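Side-chain contacts in putative 4-hydroxybenzoyl-CoA thioesterase (Geobacillus stearothermophilus, PDB 2OIW), which probably hydrolyses acyl-CoA thioesters, as a predicted thioesterase of the hotdog-fold superfamily: residues 25-28 and 29-33; 123-126 and 127-130. All blocks are in the same frame, centred on the assembly; numbering follows the deposited sequence.

Contact 1. Residues 25-28 and 29-33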
loop_
_atom_site.group_PDB
_atom_site.type_symbol
_atom_site.label_atom_id
_atom_site.label_comp_id
_atom_site.label_asym_id
_atom_site.label_seq_id
_atom_site.Cartn_x
_atom_site.Cartn_y
_atom_site.Cartn_z
ATOM N N THR A 25 -8.852 -3.084 0.572
ATOM C CA THR A 25 -8.034 -2.476 -0.478
ATOM C C THR A 25 -6.921 -3.406 -0.949
ATOM O O THR A 25 -6.310 -3.160 -1.993
ATOM C CB THR A 25 -7.457 -1.134 -0.063
ATOM O OG1 THR A 25 -6.503 -1.328 0.996
ATOM C CG2 THR A 25 -8.616 -0.190 0.411
ATOM N N THR A 26 -6.689 -4.469 -0.174
ATOM C CA THR A 26 -5.706 -5.498 -0.509
ATOM C C THR A 26 -6.182 -6.380 -1.642
ATOM O O THR A 26 -5.383 -6.821 -2.442
ATOM C CB THR A 26 -5.324 -6.336 0.749
ATOM O OG1 THR A 26 -4.601 -5.488 1.644
ATOM C CG2 THR A 26 -4.416 -7.511 0.403
ATOM N N VAL A 27 -7.479 -6.637 -1.711
ATOM C CA VAL A 27 -8.012 -7.519 -2.733
ATOM C C VAL A 27 -7.697 -7.060 -4.195
ATOM O O VAL A 27 -7.247 -7.860 -5.022
ATOM C CB VAL A 27 -9.533 -7.802 -2.478
ATOM C CG1 VAL A 27 -10.173 -8.531 -3.658
ATOM C CG2 VAL A 27 -9.696 -8.635 -1.190
ATOM N N PRO A 28 -7.987 -5.787 -4.539
ATOM C CA PRO A 28 -7.568 -5.377 -5.862
ATOM C C PRO A 28 -6.059 -5.515 -6.084
ATOM O O PRO A 28 -5.630 -5.638 -7.226
ATOM C CB PRO A 28 -8.003 -3.906 -5.919
ATOM C CG PRO A 28 -9.157 -3.836 -5.013
ATOM C CD PRO A 28 -8.782 -4.735 -3.872
ATOM N N VAL A 29 -5.267 -5.490 -5.008
ATOM C CA VAL A 29 -3.815 -5.566 -5.144
ATOM C C VAL A 29 -3.442 -7.005 -5.528
ATOM O O VAL A 29 -2.614 -7.228 -6.404
ATOM C CB VAL A 29 -3.071 -5.106 -3.867
ATOM C CG1 VAL A 29 -1.630 -5.480 -3.916
ATOM C CG2 VAL A 29 -3.179 -3.581 -3.673
ATOM N N TRP A 30 -4.112 -7.963 -4.906
ATOM C CA TRP A 30 -3.910 -9.383 -5.208
ATOM C C TRP A 30 -4.492 -9.791 -6.583
ATOM O O TRP A 30 -3.900 -10.608 -7.333
ATOM C CB TRP A 30 -4.587 -10.166 -4.074
ATOM C CG TRP A 30 -3.831 -10.102 -2.768
ATOM C CD1 TRP A 30 -2.580 -9.583 -2.547
ATOM C CD2 TRP A 30 -4.252 -10.678 -1.535
ATOM N NE1 TRP A 30 -2.230 -9.755 -1.220
ATOM C CE2 TRP A 30 -3.241 -10.433 -0.588
ATOM C CE3 TRP A 30 -5.423 -11.338 -1.126
ATOM C CZ2 TRP A 30 -3.358 -10.845 0.736
ATOM C CZ3 TRP A 30 -5.520 -11.768 0.167
ATOM C CH2 TRP A 30 -4.496 -11.527 1.081
ATOM N N PHE A 31 -5.651 -9.230 -6.922
ATOM C CA PHE A 31 -6.234 -9.393 -8.271
ATOM C C PHE A 31 -5.301 -8.857 -9.343
ATOM O O PHE A 31 -5.098 -9.508 -10.359
ATOM C CB PHE A 31 -7.602 -8.688 -8.393
ATOM C CG PHE A 31 -8.757 -9.493 -7.851
ATOM C CD1 PHE A 31 -8.800 -10.884 -7.995
ATOM C CD2 PHE A 31 -9.817 -8.847 -7.238
ATOM C CE1 PHE A 31 -9.890 -11.612 -7.515
ATOM C CE2 PHE A 31 -10.901 -9.545 -6.758
ATOM C CZ PHE A 31 -10.949 -10.926 -6.881
ATOM N N GLU A 32 -4.719 -7.682 -9.127
ATOM C CA GLU A 32 -3.747 -7.173 -10.114
ATOM C C GLU A 32 -2.503 -8.070 -10.206
ATOM O O GLU A 32 -1.934 -8.254 -11.282
ATOM C CB GLU A 32 -3.345 -5.720 -9.800
ATOM C CG GLU A 32 -2.454 -5.083 -10.921
ATOM C CD GLU A 32 -1.884 -3.737 -10.491
ATOM O OE1 GLU A 32 -1.151 -3.729 -9.485
ATOM O OE2 GLU A 32 -2.219 -2.694 -11.114
ATOM N N ALA A 33 -2.067 -8.613 -9.067
ATOM C CA ALA A 33 -0.971 -9.586 -9.062
ATOM C C ALA A 33 -1.330 -10.833 -9.934
ATOM O O ALA A 33 -0.515 -11.323 -10.694
ATOM C CB ALA A 33 -0.630 -9.988 -7.589
#
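Trp30 N reaches back to Thr26 O at 3.0 Å, one of three i to i+4 bonds that join 25-28 to 29-33. The same oxygen takes a weak second bond from Val29 N. Phe31 N to Val27 O is the straightest, 2.8 Å long with an N-H...O angle of 171°. Glu32 N meets Pro28 O at 2.9 Å. Residues 29-33 lie in helix 27-34, and the bonds run back from them to residues 26-28.

Thr26 lays its methyl over one face of the Trp30 indole. CG2 stands anti to the backbone N and lies 3.6 Å from the centroid of the five-membered ring, a CH-pi contact. That rotation sends the hydroxyl the other way, to Glu15 O, while Trp30 NE1 has a weak bond to Glu15 OE2. Val27 and Phe31 run side by side, with CG1 touching CE2 at 3.3 Å. Both rest on Val60 and Ile92 of the sheet. Val29 CG2 sits 3.6 Å from Thr25 O, and Val29 packs on Thr25 of the second subunit.

The polar and apolar roles are divided. Val27, Trp30 and Phe31 turn apolar groups to the sheet. In the buried Glu32 carboxylate, OE2 takes bonds from Asn23 and Asn24 of the second subunit, and OE1 a weak one from Ser14 N of the third, which would probably stabilise its charge.

Contact 2. Residues 123-126 and 127-130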
loop_
_atom_site.group_PDB
_atom_site.type_symbol
_atom_site.label_atom_id
_atom_site.label_comp_id
_atom_site.label_asym_id
_atom_site.label_seq_id
_atom_site.Cartn_x
_atom_site.Cartn_y
_atom_site.Cartn_z
ATOM N N ILE A 123 -2.121 -12.621 -29.886
ATOM C CA ILE A 123 -2.569 -12.514 -28.496
ATOM C C ILE A 123 -3.941 -13.166 -28.280
ATOM O O ILE A 123 -4.155 -13.838 -27.271
ATOM C CB ILE A 123 -2.672 -11.026 -28.041
ATOM C CG1 ILE A 123 -1.397 -10.257 -28.368
ATOM C CG2 ILE A 123 -3.040 -10.932 -26.571
ATOM C CD1 ILE A 123 -0.462 -10.159 -27.254
ATOM N N ARG A 124 -4.869 -12.932 -29.217
ATOM C CA ARG A 124 -6.238 -13.475 -29.125
ATOM C C ARG A 124 -6.214 -14.988 -28.986
ATOM O O ARG A 124 -6.893 -15.559 -28.138
ATOM C CB ARG A 124 -7.052 -13.103 -30.365
ATOM C CG ARG A 124 -7.478 -11.664 -30.423
ATOM C CD ARG A 124 -8.388 -11.377 -31.629
ATOM N NE ARG A 124 -8.506 -9.934 -31.780
ATOM C CZ ARG A 124 -9.347 -9.170 -31.089
ATOM N NH1 ARG A 124 -10.209 -9.712 -30.212
ATOM N NH2 ARG A 124 -9.333 -7.858 -31.283
ATOM N N VAL A 125 -5.421 -15.626 -29.846
ATOM C CA VAL A 125 -5.206 -17.068 -29.781
ATOM C C VAL A 125 -4.741 -17.497 -28.389
ATOM O O VAL A 125 -5.295 -18.440 -27.802
ATOM C CB VAL A 125 -4.171 -17.527 -30.814
ATOM C CG1 VAL A 125 -4.152 -19.060 -30.897
ATOM C CG2 VAL A 125 -4.467 -16.907 -32.165
ATOM N N LYS A 126 -3.731 -16.803 -27.869
ATOM C CA LYS A 126 -3.202 -17.083 -26.521
ATOM C C LYS A 126 -4.255 -16.908 -25.414
ATOM O O LYS A 126 -4.383 -17.753 -24.513
ATOM C CB LYS A 126 -1.975 -16.204 -26.242
ATOM C CG LYS A 126 -0.873 -16.389 -27.288
ATOM C CD LYS A 126 0.466 -15.874 -26.830
ATOM C CE LYS A 126 1.563 -16.742 -27.430
ATOM N NZ LYS A 126 1.413 -18.191 -27.028
ATOM N N LEU A 127 -5.019 -15.823 -25.515
ATOM C CA LEU A 127 -6.091 -15.519 -24.568
ATOM C C LEU A 127 -7.237 -16.532 -24.602
ATOM O O LEU A 127 -7.771 -16.883 -23.554
ATOM C CB LEU A 127 -6.629 -14.110 -24.827
ATOM C CG LEU A 127 -5.709 -12.912 -24.580
ATOM C CD1 LEU A 127 -6.274 -11.647 -25.236
ATOM C CD2 LEU A 127 -5.467 -12.706 -23.086
ATOM N N ARG A 128 -7.598 -17.002 -25.805
ATOM C CA ARG A 128 -8.707 -17.959 -25.988
ATOM C C ARG A 128 -8.497 -19.239 -25.172
ATOM O O ARG A 128 -9.450 -19.936 -24.812
ATOM C CB ARG A 128 -8.887 -18.350 -27.469
ATOM C CG ARG A 128 -9.692 -17.393 -28.358
ATOM C CD ARG A 128 -9.480 -17.742 -29.857
ATOM N NE ARG A 128 -9.649 -16.555 -30.705
ATOM C CZ ARG A 128 -9.155 -16.399 -31.930
ATOM N NH1 ARG A 128 -8.436 -17.359 -32.508
ATOM N NH2 ARG A 128 -9.386 -15.266 -32.583
ATOM N N GLU A 129 -7.239 -19.553 -24.894
ATOM C CA GLU A 129 -6.929 -20.765 -24.165
ATOM C C GLU A 129 -6.835 -20.503 -22.667
ATOM O O GLU A 129 -6.389 -21.366 -21.918
ATOM C CB GLU A 129 -5.664 -21.441 -24.732
ATOM C CG GLU A 129 -5.899 -22.780 -25.511
ATOM C CD GLU A 129 -7.047 -22.749 -26.529
ATOM O OE1 GLU A 129 -7.070 -21.856 -27.419
ATOM O OE2 GLU A 129 -7.930 -23.643 -26.454
ATOM N N HIS A 130 -7.253 -19.314 -22.235
ATOM C CA HIS A 130 -7.424 -19.034 -20.804
ATOM C C HIS A 130 -8.819 -18.473 -20.503
ATOM O O HIS A 130 -8.993 -17.671 -19.596
ATOM C CB HIS A 130 -6.319 -18.113 -20.271
ATOM C CG HIS A 130 -4.933 -18.646 -20.472
ATOM N ND1 HIS A 130 -4.447 -19.735 -19.784
ATOM C CD2 HIS A 130 -3.932 -18.240 -21.286
ATOM C CE1 HIS A 130 -3.206 -19.980 -20.168
ATOM N NE2 HIS A 130 -2.869 -19.087 -21.079
#
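The Arg128 guanidinium lies with one face over the backbone of the preceding turn, where Arg124 C and Val125 N sit beneath its rim. Arg124 CB is on that face too, 3.9 Å from Arg128 NH2. Val125 CG2 comes within 4.0 Å of Arg128 NH1. The chain of Arg128 is extended from CG to NE, and this carries the group back along the helix. The two guanidinium planes are 27° apart, but Arg124 NE and Arg128 NH2 stay 5.5 Å from each other. Arg124 NH1 and NH2 bond to the carbonyls of Gly82 and Asn83, which probably keeps its charge apart from that of Arg128.

His130 brings CD2 to 3.3 Å from Lys126 O, at an oblique angle to the ring. Its ND1 bonds to Ala3 O, and its ring meets that of Phe5. Lys126 O also takes a weak bond from Glu129 N.

On the buried side, Ile123 and Leu127 lie side by side. Ile123 CG2 is anti to the backbone N and touches Leu127 CD1 at 3.6 Å. Leu127 also packs on Leu41, Ile78, Ile81 and Ile119. With alanine at this position a gap is likely to open between these side chains, and the Ile123 methyl to lose its contact with CD1. Leu127 N bonds to Ile123 O at 2.8 Å, and Arg128 N to Arg124 O at the same length.

These bonds belong to the last turn of an amphipathic helix, 121-128. Glu129 and His130 follow the helix. It packs its apolar side on strand 72-81 and helix 36-42 of the hotdog domain, with Val125, Lys126 and Arg128 exposed, and Arg124 reaching over to the Gly82-Asn83 turn.

Overall arrangement
Contact 1 and contact 2 lie on opposite sides of the chain's centre and do not touch. Their centres are about 23 Å apart, and their nearest atoms about 13 Å. The centre of contact 1 is about 8 Å from the centre of the chain, that of contact 2 about 15 Å. Contact 1 is buried and meets other subunits, whereas no other chain of the assembly touches contact 2. The two helices lean on different parts of the same antiparallel sheet: strands 53-62 and 85-94 for contact 1, strand 72-81 for contact 2. The Thr26 side chain of contact 1 is about 6 Å from the bound magnesium ion, whose site includes Ser14 and Thr16.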